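Local atomic coordinates of putative transcriptional regulator, sugar-binding family (Arthrobacter aurescens, PDB entry 3NZE), a protein that probably regulates transcription as a SorC-family protein, using a domain thought to recognise a sugar effector. Residues A[40-45]-A[250-255]; A[156-161]-A[228-233]; A[54-59]-A[79-84]; A[73-78]-A[111-116]; A[119-124]-A[142-147]. All coordinates share one frame; numbering follows the deposited sequence.

Contact 1 of 5, residues A[40-45]-A[250-255]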
# COMPACT_ATOMS: atom_id res chain seq x y z
N ASP A 40 12.61 8.22 -1.88
CA ASP A 40 12.51 8.90 -3.16
C ASP A 40 13.07 8.01 -4.27
O ASP A 40 12.53 7.95 -5.39
CB ASP A 40 13.28 10.22 -3.12
CG ASP A 40 12.71 11.24 -4.07
OD1 ASP A 40 11.47 11.26 -4.21
OD2 ASP A 40 13.49 12.02 -4.66
N ARG A 41 14.14 7.30 -3.95
CA ARG A 41 14.79 6.44 -4.92
C ARG A 41 14.03 5.14 -5.14
O ARG A 41 13.98 4.64 -6.26
CB ARG A 41 16.23 6.17 -4.50
CG ARG A 41 17.16 7.34 -4.86
CD ARG A 41 18.17 7.62 -3.77
NE ARG A 41 18.99 8.79 -4.10
CZ ARG A 41 18.69 10.04 -3.77
NH1 ARG A 41 17.58 10.33 -3.10
NH2 ARG A 41 19.51 11.03 -4.13
N VAL A 42 13.45 4.60 -4.07
CA VAL A 42 12.60 3.43 -4.23
C VAL A 42 11.39 3.82 -5.07
O VAL A 42 10.98 3.09 -5.97
CB VAL A 42 12.16 2.85 -2.87
CG1 VAL A 42 11.16 1.69 -3.06
CG2 VAL A 42 13.37 2.39 -2.08
N ALA A 43 10.84 5.00 -4.79
CA ALA A 43 9.64 5.45 -5.49
C ALA A 43 9.88 5.65 -6.98
O ALA A 43 9.00 5.38 -7.80
CB ALA A 43 9.11 6.74 -4.86
N MSE A 44 11.07 6.12 -7.33
CA MSE A 44 11.43 6.25 -8.74
C MSE A 44 11.42 4.91 -9.46
O MSE A 44 10.90 4.79 -10.56
CB MSE A 44 12.82 6.87 -8.91
CG MSE A 44 12.87 8.36 -8.76
SE MSE A 44 14.57 9.02 -9.44
CE MSE A 44 14.31 8.77 -11.35
N GLN A 45 12.01 3.89 -8.84
CA GLN A 45 12.01 2.58 -9.46
C GLN A 45 10.59 2.03 -9.54
O GLN A 45 10.20 1.42 -10.53
CB GLN A 45 12.91 1.60 -8.70
CG GLN A 45 12.84 0.17 -9.23
CD GLN A 45 13.36 0.08 -10.65
OE1 GLN A 45 14.50 0.46 -10.93
NE2 GLN A 45 12.52 -0.42 -11.56
N ASP A 250 4.18 -8.09 -7.32
CA ASP A 250 5.37 -7.37 -7.72
C ASP A 250 5.83 -6.51 -6.54
O ASP A 250 5.03 -5.82 -5.93
CB ASP A 250 5.09 -6.47 -8.92
CG ASP A 250 4.60 -7.25 -10.13
OD1 ASP A 250 5.43 -7.63 -10.98
OD2 ASP A 250 3.38 -7.49 -10.22
N LEU A 251 7.10 -6.59 -6.21
CA LEU A 251 7.61 -5.90 -5.03
C LEU A 251 8.78 -5.00 -5.42
O LEU A 251 9.67 -5.43 -6.15
CB LEU A 251 8.07 -6.94 -4.01
CG LEU A 251 8.81 -6.46 -2.76
CD1 LEU A 251 7.86 -5.66 -1.86
CD2 LEU A 251 9.37 -7.66 -2.00
N ILE A 252 8.76 -3.76 -4.95
CA ILE A 252 9.90 -2.85 -5.12
C ILE A 252 10.35 -2.40 -3.74
O ILE A 252 9.53 -1.92 -2.95
CB ILE A 252 9.53 -1.62 -5.97
CG1 ILE A 252 9.01 -2.05 -7.35
CG2 ILE A 252 10.75 -0.70 -6.15
CD1 ILE A 252 7.52 -2.13 -7.42
N LEU A 253 11.63 -2.59 -3.42
CA LEU A 253 12.12 -2.23 -2.10
C LEU A 253 13.60 -1.88 -2.13
O LEU A 253 14.30 -2.23 -3.08
CB LEU A 253 11.87 -3.35 -1.08
CG LEU A 253 12.82 -4.56 -1.04
CD1 LEU A 253 12.48 -5.46 0.14
CD2 LEU A 253 12.81 -5.37 -2.34
N ASP A 254 14.07 -1.18 -1.10
CA ASP A 254 15.46 -0.75 -1.08
C ASP A 254 16.37 -1.90 -0.67
O ASP A 254 15.94 -2.85 -0.02
CB ASP A 254 15.64 0.41 -0.11
CG ASP A 254 15.32 0.03 1.32
OD1 ASP A 254 14.12 -0.14 1.63
OD2 ASP A 254 16.28 -0.11 2.13
N GLU A 255 17.64 -1.76 -1.04
CA GLU A 255 18.67 -2.76 -0.79
C GLU A 255 18.73 -3.20 0.67
O GLU A 255 18.79 -4.39 0.96
CB GLU A 255 20.02 -2.20 -1.24
CG GLU A 255 21.21 -3.12 -1.04
CD GLU A 255 22.51 -2.46 -1.47
OE1 GLU A 255 22.45 -1.42 -2.17
OE2 GLU A 255 23.59 -2.97 -1.10

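Contact 2 of 5, residues A[156-161]-A[228-233]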
# COMPACT_ATOMS: atom_id res chain seq x y z
N PHE A 156 0.25 -0.21 -3.65
CA PHE A 156 0.21 0.08 -2.22
C PHE A 156 1.56 -0.02 -1.54
O PHE A 156 2.45 -0.77 -1.98
CB PHE A 156 -0.77 -0.84 -1.49
CG PHE A 156 -0.56 -2.32 -1.77
CD1 PHE A 156 0.33 -3.07 -1.01
CD2 PHE A 156 -1.27 -2.94 -2.78
CE1 PHE A 156 0.51 -4.43 -1.26
CE2 PHE A 156 -1.10 -4.31 -3.03
CZ PHE A 156 -0.21 -5.05 -2.26
N GLY A 157 1.70 0.72 -0.44
CA GLY A 157 2.81 0.53 0.47
C GLY A 157 2.37 -0.38 1.62
O GLY A 157 1.31 -0.99 1.58
N VAL A 158 3.21 -0.46 2.65
CA VAL A 158 2.93 -1.34 3.78
C VAL A 158 3.18 -0.60 5.08
O VAL A 158 4.25 -0.01 5.27
CB VAL A 158 3.83 -2.60 3.75
CG1 VAL A 158 3.51 -3.53 4.92
CG2 VAL A 158 3.65 -3.35 2.44
N GLY A 159 2.20 -0.62 5.98
CA GLY A 159 2.39 -0.10 7.32
C GLY A 159 3.05 -1.17 8.17
O GLY A 159 2.91 -2.37 7.89
N SER A 160 3.78 -0.76 9.20
CA SER A 160 4.51 -1.71 10.03
C SER A 160 4.41 -1.33 11.50
O SER A 160 4.56 -0.16 11.86
CB SER A 160 5.98 -1.76 9.60
OG SER A 160 6.62 -2.91 10.14
N VAL A 161 4.14 -2.32 12.33
CA VAL A 161 4.12 -2.14 13.78
C VAL A 161 5.46 -2.67 14.30
O VAL A 161 5.80 -3.83 14.06
CB VAL A 161 2.98 -2.94 14.43
CG1 VAL A 161 2.84 -2.56 15.90
CG2 VAL A 161 1.67 -2.70 13.68
N CYS A 228 3.58 -3.72 -4.70
CA CYS A 228 3.85 -3.39 -3.31
C CYS A 228 5.17 -2.65 -3.23
O CYS A 228 6.20 -3.13 -3.72
CB CYS A 228 3.92 -4.70 -2.51
SG CYS A 228 4.29 -4.47 -0.76
N VAL A 229 5.16 -1.47 -2.60
CA VAL A 229 6.35 -0.63 -2.58
C VAL A 229 6.75 -0.37 -1.15
O VAL A 229 5.95 0.12 -0.37
CB VAL A 229 6.11 0.73 -3.26
CG1 VAL A 229 7.41 1.54 -3.27
CG2 VAL A 229 5.55 0.55 -4.68
N VAL A 230 7.99 -0.72 -0.81
CA VAL A 230 8.46 -0.61 0.57
C VAL A 230 9.82 0.07 0.67
O VAL A 230 10.72 -0.22 -0.09
CB VAL A 230 8.57 -2.02 1.18
CG1 VAL A 230 9.40 -1.99 2.45
CG2 VAL A 230 7.18 -2.57 1.44
N SER A 231 9.97 0.97 1.64
CA SER A 231 11.27 1.58 1.92
C SER A 231 11.52 1.73 3.42
O SER A 231 10.64 2.17 4.16
CB SER A 231 11.40 2.93 1.22
OG SER A 231 12.70 3.46 1.39
N GLY A 232 12.70 1.35 3.87
CA GLY A 232 13.03 1.41 5.28
C GLY A 232 13.11 0.03 5.89
O GLY A 232 12.08 -0.61 6.14
N ALA A 233 14.33 -0.44 6.14
CA ALA A 233 14.56 -1.79 6.67
C ALA A 233 13.93 -2.02 8.04
O ALA A 233 13.62 -3.16 8.39
CB ALA A 233 16.05 -2.10 6.71
O HOH W 1 5.54 1.17 2.11

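Contact 3 of 5, residues A[54-59]-A[79-84]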
# COMPACT_ATOMS: atom_id res chain seq x y z
N VAL A 54 0.10 -0.12 -16.53
CA VAL A 54 -1.07 0.74 -16.64
C VAL A 54 -1.55 0.77 -18.09
O VAL A 54 -0.82 1.22 -18.98
CB VAL A 54 -0.77 2.18 -16.18
CG1 VAL A 54 -2.02 3.04 -16.30
CG2 VAL A 54 -0.28 2.18 -14.74
N ASP A 55 -2.76 0.29 -18.34
CA ASP A 55 -3.27 0.19 -19.71
C ASP A 55 -4.54 1.01 -19.89
O ASP A 55 -5.05 1.58 -18.93
CB ASP A 55 -3.60 -1.26 -20.06
CG ASP A 55 -2.37 -2.14 -20.07
OD1 ASP A 55 -1.45 -1.87 -20.87
OD2 ASP A 55 -2.35 -3.11 -19.28
N SER A 56 -5.06 1.03 -21.12
CA SER A 56 -6.35 1.65 -21.36
C SER A 56 -7.46 0.68 -20.94
O SER A 56 -7.23 -0.52 -20.81
CB SER A 56 -6.52 2.04 -22.82
OG SER A 56 -5.58 3.03 -23.19
N ASN A 57 -8.66 1.22 -20.75
CA ASN A 57 -9.81 0.42 -20.35
C ASN A 57 -9.54 -0.35 -19.07
O ASN A 57 -9.96 -1.51 -18.93
CB ASN A 57 -10.18 -0.55 -21.47
CG ASN A 57 -10.61 0.16 -22.74
OD1 ASN A 57 -9.85 0.25 -23.70
ND2 ASN A 57 -11.83 0.68 -22.74
N ALA A 58 -8.85 0.28 -18.14
CA ALA A 58 -8.45 -0.39 -16.90
C ALA A 58 -8.90 0.39 -15.68
O ALA A 58 -9.12 1.59 -15.74
CB ALA A 58 -6.94 -0.58 -16.87
N ILE A 59 -9.02 -0.32 -14.57
CA ILE A 59 -9.32 0.32 -13.29
C ILE A 59 -8.12 0.12 -12.38
O ILE A 59 -7.74 -1.01 -12.07
CB ILE A 59 -10.60 -0.26 -12.66
CG1 ILE A 59 -11.81 0.08 -13.54
CG2 ILE A 59 -10.80 0.27 -11.24
CD1 ILE A 59 -13.06 -0.68 -13.19
N MSE A 79 -0.22 8.40 -21.84
CA MSE A 79 -1.65 8.53 -22.06
C MSE A 79 -2.34 7.20 -22.33
O MSE A 79 -1.83 6.34 -23.06
CB MSE A 79 -1.94 9.53 -23.18
CG MSE A 79 -1.55 10.96 -22.83
SE MSE A 79 -2.51 11.65 -21.27
CE MSE A 79 -4.33 11.52 -21.96
N THR A 80 -3.49 7.02 -21.69
CA THR A 80 -4.35 5.88 -21.92
C THR A 80 -5.72 6.47 -22.21
O THR A 80 -5.91 7.68 -22.11
CB THR A 80 -4.45 4.98 -20.67
OG1 THR A 80 -5.09 5.70 -19.60
CG2 THR A 80 -3.06 4.51 -20.22
N HIS A 81 -6.67 5.62 -22.56
CA HIS A 81 -8.05 6.08 -22.66
C HIS A 81 -8.97 5.14 -21.90
O HIS A 81 -8.67 3.95 -21.76
CB HIS A 81 -8.51 6.18 -24.11
CG HIS A 81 -8.41 4.89 -24.86
ND1 HIS A 81 -9.50 4.07 -25.08
CD2 HIS A 81 -7.35 4.27 -25.45
CE1 HIS A 81 -9.11 3.00 -25.76
NE2 HIS A 81 -7.82 3.11 -26.00
N ASP A 82 -10.08 5.68 -21.41
CA ASP A 82 -11.13 4.88 -20.79
C ASP A 82 -10.68 4.14 -19.53
O ASP A 82 -11.25 3.11 -19.16
CB ASP A 82 -11.73 3.89 -21.80
CG ASP A 82 -12.59 4.58 -22.83
OD1 ASP A 82 -12.19 4.62 -24.02
OD2 ASP A 82 -13.66 5.11 -22.46
N SER A 83 -9.67 4.67 -18.87
CA SER A 83 -9.22 4.09 -17.62
C SER A 83 -9.60 4.96 -16.45
O SER A 83 -9.89 6.15 -16.60
CB SER A 83 -7.72 3.87 -17.63
OG SER A 83 -7.40 2.82 -18.52
N ILE A 84 -9.60 4.36 -15.27
CA ILE A 84 -10.02 5.03 -14.06
C ILE A 84 -9.02 4.73 -12.97
O ILE A 84 -8.55 3.61 -12.85
CB ILE A 84 -11.37 4.46 -13.59
CG1 ILE A 84 -12.46 4.71 -14.63
CG2 ILE A 84 -11.77 5.04 -12.24
CD1 ILE A 84 -13.74 3.92 -14.38
O HOH W 2 -12.27 1.76 -16.88

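Contact 4 of 5, residues A[73-78]-A[111-116]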
# COMPACT_ATOMS: atom_id res chain seq x y z
N ARG A 73 4.82 11.18 -7.42
CA ARG A 73 5.66 12.27 -7.90
C ARG A 73 6.61 11.85 -9.01
O ARG A 73 7.15 12.69 -9.72
CB ARG A 73 6.45 12.90 -6.75
CG ARG A 73 5.58 13.64 -5.76
CD ARG A 73 6.41 14.37 -4.73
NE ARG A 73 5.58 14.91 -3.66
CZ ARG A 73 4.97 16.08 -3.70
NH1 ARG A 73 4.23 16.48 -2.68
NH2 ARG A 73 5.09 16.86 -4.77
N HIS A 74 6.81 10.54 -9.18
CA HIS A 74 7.79 10.05 -10.16
C HIS A 74 7.19 9.37 -11.40
O HIS A 74 7.92 8.86 -12.25
CB HIS A 74 8.80 9.11 -9.48
CG HIS A 74 9.61 9.79 -8.42
ND1 HIS A 74 10.66 10.63 -8.71
CD2 HIS A 74 9.52 9.76 -7.07
CE1 HIS A 74 11.18 11.08 -7.58
NE2 HIS A 74 10.51 10.56 -6.57
N LEU A 75 5.87 9.39 -11.50
CA LEU A 75 5.19 8.79 -12.63
C LEU A 75 5.61 9.41 -13.96
O LEU A 75 5.78 10.63 -14.06
CB LEU A 75 3.68 8.91 -12.46
CG LEU A 75 3.09 8.20 -11.22
CD1 LEU A 75 1.58 8.40 -11.17
CD2 LEU A 75 3.42 6.72 -11.26
N THR A 76 5.80 8.57 -14.98
CA THR A 76 6.10 9.05 -16.32
C THR A 76 4.81 9.18 -17.11
O THR A 76 3.99 8.26 -17.12
CB THR A 76 7.02 8.06 -17.07
OG1 THR A 76 8.30 8.01 -16.43
CG2 THR A 76 7.21 8.50 -18.52
N ARG A 77 4.61 10.31 -17.76
CA ARG A 77 3.39 10.52 -18.53
C ARG A 77 3.24 9.42 -19.57
O ARG A 77 4.18 9.09 -20.29
CB ARG A 77 3.39 11.89 -19.20
CG ARG A 77 2.02 12.30 -19.73
CD ARG A 77 2.05 13.72 -20.29
NE ARG A 77 0.71 14.23 -20.57
CZ ARG A 77 0.08 14.06 -21.73
NH1 ARG A 77 -1.14 14.57 -21.90
NH2 ARG A 77 0.66 13.39 -22.72
N LYS A 78 2.04 8.85 -19.63
CA LYS A 78 1.74 7.78 -20.56
C LYS A 78 0.24 7.77 -20.76
O LYS A 78 -0.50 7.23 -19.95
CB LYS A 78 2.19 6.43 -20.00
CG LYS A 78 1.77 5.25 -20.87
CD LYS A 78 1.97 3.92 -20.15
CE LYS A 78 1.17 2.81 -20.82
NZ LYS A 78 1.50 1.47 -20.29
N SER A 111 -3.43 12.51 -13.91
CA SER A 111 -2.76 13.35 -14.90
C SER A 111 -1.71 12.57 -15.69
O SER A 111 -1.56 12.78 -16.90
CB SER A 111 -2.09 14.54 -14.22
OG SER A 111 -3.04 15.48 -13.77
N ALA A 112 -1.00 11.67 -15.02
CA ALA A 112 0.04 10.91 -15.70
C ALA A 112 -0.53 10.01 -16.79
O ALA A 112 0.10 9.81 -17.82
CB ALA A 112 0.84 10.08 -14.71
N TYR A 113 -1.74 9.50 -16.56
CA TYR A 113 -2.31 8.49 -17.46
C TYR A 113 -3.55 8.93 -18.25
O TYR A 113 -4.10 8.15 -19.03
CB TYR A 113 -2.57 7.20 -16.67
CG TYR A 113 -1.29 6.67 -16.07
CD1 TYR A 113 -0.24 6.29 -16.87
CD2 TYR A 113 -1.13 6.59 -14.69
CE1 TYR A 113 0.94 5.82 -16.34
CE2 TYR A 113 0.04 6.12 -14.14
CZ TYR A 113 1.08 5.74 -14.97
OH TYR A 113 2.24 5.27 -14.43
N GLY A 114 -3.96 10.18 -18.06
CA GLY A 114 -5.18 10.66 -18.69
C GLY A 114 -6.38 9.87 -18.22
O GLY A 114 -7.35 9.68 -18.97
N ALA A 115 -6.32 9.41 -16.98
CA ALA A 115 -7.36 8.56 -16.40
C ALA A 115 -8.31 9.38 -15.56
O ALA A 115 -7.90 10.35 -14.91
CB ALA A 115 -6.73 7.46 -15.55
N ARG A 116 -9.58 9.00 -15.54
CA ARG A 116 -10.54 9.66 -14.67
C ARG A 116 -10.28 9.28 -13.23
O ARG A 116 -10.01 8.12 -12.93
CB ARG A 116 -11.97 9.31 -15.06
CG ARG A 116 -13.00 10.07 -14.24
CD ARG A 116 -14.42 9.76 -14.68
NE ARG A 116 -14.97 8.60 -14.00
CZ ARG A 116 -15.29 7.45 -14.59
NH1 ARG A 116 -15.10 7.31 -15.90
NH2 ARG A 116 -15.80 6.46 -13.88
O HOH W 3 4.07 5.82 -16.55

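Contact 5 of 5, residues A[119-124]-A[142-147]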
# COMPACT_ATOMS: atom_id res chain seq x y z
N GLN A 119 -12.72 9.29 -6.31
CA GLN A 119 -12.37 9.33 -4.90
C GLN A 119 -13.43 8.74 -3.99
O GLN A 119 -14.56 8.48 -4.40
CB GLN A 119 -11.98 10.75 -4.48
CG GLN A 119 -10.72 11.19 -5.18
CD GLN A 119 -10.01 12.33 -4.50
OE1 GLN A 119 -9.94 13.43 -5.04
NE2 GLN A 119 -9.48 12.07 -3.30
N PHE A 120 -13.04 8.57 -2.73
CA PHE A 120 -13.76 7.74 -1.77
C PHE A 120 -14.20 8.69 -0.65
O PHE A 120 -13.37 9.13 0.14
CB PHE A 120 -12.76 6.70 -1.25
CG PHE A 120 -13.37 5.49 -0.58
CD1 PHE A 120 -14.69 5.13 -0.77
CD2 PHE A 120 -12.58 4.69 0.24
CE1 PHE A 120 -15.22 4.00 -0.15
CE2 PHE A 120 -13.10 3.57 0.86
CZ PHE A 120 -14.42 3.22 0.67
N PRO A 121 -15.51 9.02 -0.58
CA PRO A 121 -15.94 10.09 0.33
C PRO A 121 -16.13 9.60 1.77
O PRO A 121 -17.22 9.71 2.33
CB PRO A 121 -17.29 10.51 -0.26
CG PRO A 121 -17.83 9.25 -0.83
CD PRO A 121 -16.61 8.55 -1.44
N VAL A 122 -15.05 9.07 2.35
CA VAL A 122 -15.08 8.51 3.70
C VAL A 122 -13.79 8.93 4.42
O VAL A 122 -12.77 9.19 3.77
CB VAL A 122 -15.20 6.96 3.66
CG1 VAL A 122 -16.32 6.54 2.71
CG2 VAL A 122 -13.91 6.33 3.25
N PRO A 123 -13.83 9.01 5.77
CA PRO A 123 -12.64 9.46 6.50
C PRO A 123 -11.51 8.43 6.43
O PRO A 123 -11.70 7.36 5.87
CB PRO A 123 -13.14 9.60 7.95
CG PRO A 123 -14.65 9.55 7.88
CD PRO A 123 -14.99 8.77 6.66
N ALA A 124 -10.36 8.75 7.02
CA ALA A 124 -9.19 7.87 6.94
C ALA A 124 -9.42 6.51 7.60
O ALA A 124 -8.84 5.52 7.19
CB ALA A 124 -7.96 8.55 7.56
N GLN A 142 -21.07 2.80 -1.64
CA GLN A 142 -21.22 1.53 -2.34
C GLN A 142 -20.79 1.60 -3.80
O GLN A 142 -20.21 0.65 -4.33
CB GLN A 142 -22.67 1.03 -2.23
CG GLN A 142 -23.04 0.57 -0.83
CD GLN A 142 -24.53 0.32 -0.66
OE1 GLN A 142 -25.35 0.73 -1.48
NE2 GLN A 142 -24.88 -0.35 0.43
N ARG A 143 -21.05 2.73 -4.46
CA ARG A 143 -20.66 2.88 -5.86
C ARG A 143 -19.14 2.84 -6.01
O ARG A 143 -18.61 2.34 -7.00
CB ARG A 143 -21.24 4.16 -6.44
CG ARG A 143 -22.76 4.20 -6.52
CD ARG A 143 -23.31 3.24 -7.58
NE ARG A 143 -23.29 1.85 -7.15
CZ ARG A 143 -24.17 1.32 -6.30
NH1 ARG A 143 -25.14 2.07 -5.79
NH2 ARG A 143 -24.08 0.04 -5.96
N ILE A 144 -18.44 3.37 -5.01
CA ILE A 144 -16.98 3.28 -5.01
C ILE A 144 -16.50 1.87 -4.65
O ILE A 144 -15.56 1.37 -5.26
CB ILE A 144 -16.35 4.33 -4.08
CG1 ILE A 144 -16.75 5.73 -4.54
CG2 ILE A 144 -14.82 4.20 -4.09
CD1 ILE A 144 -16.34 6.05 -5.97
N LEU A 145 -17.14 1.24 -3.67
CA LEU A 145 -16.80 -0.14 -3.33
C LEU A 145 -16.92 -1.02 -4.58
O LEU A 145 -16.12 -1.93 -4.78
CB LEU A 145 -17.70 -0.66 -2.20
CG LEU A 145 -17.55 0.06 -0.86
CD1 LEU A 145 -18.54 -0.46 0.17
CD2 LEU A 145 -16.11 -0.06 -0.35
N ASP A 146 -17.91 -0.73 -5.42
CA ASP A 146 -18.14 -1.53 -6.63
C ASP A 146 -17.00 -1.35 -7.63
O ASP A 146 -16.59 -2.32 -8.30
CB ASP A 146 -19.47 -1.15 -7.28
CG ASP A 146 -20.69 -1.58 -6.46
OD1 ASP A 146 -20.54 -2.40 -5.54
OD2 ASP A 146 -21.80 -1.08 -6.76
N LEU A 147 -16.50 -0.13 -7.74
CA LEU A 147 -15.38 0.16 -8.63
C LEU A 147 -14.13 -0.54 -8.13
O LEU A 147 -13.37 -1.11 -8.90
CB LEU A 147 -15.11 1.67 -8.70
CG LEU A 147 -15.71 2.42 -9.88
CD1 LEU A 147 -15.29 3.89 -9.83
CD2 LEU A 147 -15.29 1.78 -11.19

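Contact 1 of 5, residues A[40-45]-A[250-255]
Val42 does most of the work in this helix-on-sheet contact, and its two methyls divide the task. With CG1 anti to the backbone N (chi1 175°), the side chain straddles the end of strand 250-254: CG1 rests 3.9 Å from Ile252 CG2 as the two side chains pass flank to flank, running opposite ways, while CG2 drops to 3.6 Å from Asp254 CB. The fit is close, with van der Waals contact throughout, and it lies over the backbone N of Asp254, buried and without a partner in the model. The carboxylate of Asp254 is turned elsewhere, to Ser257 at the start of helix 255-261, where it serves as N-cap, and to Gly232. One turn further along the helix the packing thins. Gln45, the partly exposed member of the contact, crosses Ile252 at about a right angle and offers only its aliphatic part, CG lying 3.8 Å from Ile252 CG2; its chain bends at chi2 and NE2 bonds to Thr49 of the same helix. The short helix axis passes 7.9 Å from that of the strand at 153°, consistent with a Rossmann-like alpha/beta fold, helix 35-50 being laid on the parallel strands 225-230 and 250-254 of a mixed sheet.

Contact 2 of 5, residues A[156-161]-A[228-233]
Cys228 faces Phe156 across two parallel neighbouring strands, and the pair forms the bridge from which the rest of the contact follows. With CG placed between its backbone N and carbonyl carbon (chi1 52°), the Phe156 ring comes back toward this neighbour, so that Cys228 CA lies over one face and Cys228 CB comes 3.6 Å from Phe156 CE1. Cys228 SG, anti to the backbone N at chi1 179°, stands obliquely to the ring, 4.9 Å from its centroid, and meets Val158 CG2 at 3.5 Å. The sulfur touches both, an oblique sulfur-aromatic contact on one flank and a methyl on another.

At Val229 the backbone takes over. Its N donates to Phe156 O over 2.9 Å; Phe156 thus bonds to Ile227 and Val229, the residues on either side of Cys228, as in a parallel sheet. Direct pairing then stops: Val229 O touches Gly157 CA, but a water fills the next step, donating to Val229 O at 2.7 Å and accepting from Val158 N at 2.9 Å. The two chains are parting here.

Val230 makes the last touch, its CG2 meeting Val158 CG2 at 3.8 Å. Beyond it the segments diverge: 228-233 turns toward helix 236-244, whereas Gly159 and Val161 bond to strand 188-192. Strand 225-230 thus lies between strands 153-160 and 250-254, with helix 35-50 packed on Val229, and Leu239 of helix 236-244 against Val230.

Contact 3 of 5, residues A[54-59]-A[79-84]
Strands 59-62 and 84-87 are the adjacent parallel arms of a beta-alpha-beta crossover, and the loops that lead into them are stitched together from Ser56 and His81 to Ile59 and Ile84. Two serine hydroxyls do much of the stitching. Ser83 OG donates to Asp55 O at 2.7 Å, in the carbonyl plane and on a lone pair, and accepts from Ala58 N at 2.9 Å, so this buried oxygen is gripped from two points of the opposite loop. Ser56 OG receives His81 N at 2.9 Å, a nearly straight bond (166°), while Ser56 CB sits over one face of the imidazole, 3.7 Å from its centroid, in a CH-pi contact. The ring's rotation is fixed from its edge: His81 ND1 donates, in the ring plane, to the anti lone pair of Asp82 OD1 at 2.9 Å. At the solvent-exposed side Asn57 and Asp82 run alongside one another in the same direction, amide and carboxylate only 12° from parallel, with Asn57 ND2 3.3 Å from Asp82 CB. Backbone bonds continue the match, Asn57 N to His81 O and, at 2.9 Å, Ile84 N to Ala58 O. Ile84, bridged in parallel to Ile59, also packs on Glu118, seen to bind calcium in this protein, though none is bound to this chain. Side-chain and backbone bonds thus join the two loops ahead of the parallel strands, at the entry to a beta-alpha-beta unit.

Contact 4 of 5, residues A[73-78]-A[111-116]
Leu75 and Tyr113 cross at about a right angle, the leucine spreading its two methyls along one side of the phenol: Leu75 CD1 lies 4.0 Å from Tyr113 CE2, and Leu75 CD2 is 3.7 Å from Tyr113 OH. A water joins Tyr113 OH (2.9 Å) to Thr76 O. The ring is also covered from its own helix, since Ala112 CB stands 4.0 Å above the plane, over the centre of one face. That methyl touches Leu75 as well, CB to CB at 3.8 Å, so alanine, leucine and tyrosine close on one another. Lys78 comes from a different direction. Its carbonyl O points at the ring's edge, near the plane, 3.2 Å from Tyr113 CD1, and its CB meets Tyr113 CE1 at 3.9 Å. With CG anti to its carbonyl carbon (chi1 -59°), the ring reaches back to Leu75 and Lys78.

The side chain of Lys78 then runs out extended, carrying NZ away to the carbonyls of Val54 and Gly51. Its backbone N stays behind and donates to Ala112 O at 2.8 Å, an almost linear bond (176°). Ala112 belongs to the last turn of helix 99-113, where carbonyls lack the next turn's N-H groups. Gly114, with positive phi, turns the chain out of the helix toward strand 116-118. The arrangement is that of a helix C-terminal carbonyl that takes an N-H from the loop linking helix 66-73 to strand 84-87, at the edge of an alpha/beta fold.

Contact 5 of 5, residues A[119-124]-A[142-147]
Phe120 and Ile144 meet through the torsions of both residues. The ring carbon CG of Phe120 is trans to the main-chain N (chi1 -162°), which swings the phenyl toward helix 139-149; Ile144, with chi1 -60° and chi2 -59°, sets CG2 against that ring and folds CD1 back to Gln119 O at 3.4 Å. The closest apolar approach is Phe120 CD1 to Ile144 CG2 at 3.5 Å, the branch coming in obliquely, neither over the face nor at the edge. Farther out along the ring, Phe120 CZ reaches Leu145 CD2 at 3.8 Å, again at a slant. Val122 CG2 covers one face from within its own loop, 3.6 Å above the plane and off toward the rim.

This is loop-on-helix packing in the Rossmann-like domain: the chain leaving strand 116-118 is laid against the helix that precedes strand 153-160. The loop bends tightly at Pro121, the centre of an inverse gamma turn, with Val122 N bonding to Phe120 O at 2.8 Å, and Pro121 CD lies 4.2 Å from Ile144 CG1. The polar side of the helix looks elsewhere, Arg143 NH2 gripping Asp146 OD2 in a 2.7 Å salt bridge one turn on. Gln87 OE1 takes hydrogen bonds from both Phe120 N and Gln119 NE2, tying the loop to the end of strand 84-87, and Ile144 also touches Glu118, a calcium-binding residue in a crystal structure of this protein.

Overall arrangement
The five contacts are spread across one alpha/beta domain. Contacts 1 and 2, with centres 10 Å apart, share neighbouring strands joined by backbone bonds such as Ile252 O to Val230 N (2.9 Å). Contact 1 reaches contact 4 through Asp40 OD1 and His74 NE2, 2.6 Å apart. Contacts 3 and 4, also 10 Å apart, interlock: Lys78 NZ meets Val54 O and Thr80 OG1 meets Tyr113 O, both at 2.7 Å. Contact 5 lies about 28 Å from contact 1, centre to centre, but touches contact 3 through Leu147. Ile84 and Ile144 each lie about 4 Å, side chain to side chain, from Glu118, which binds calcium in a crystal structure of this protein, though none is bound here.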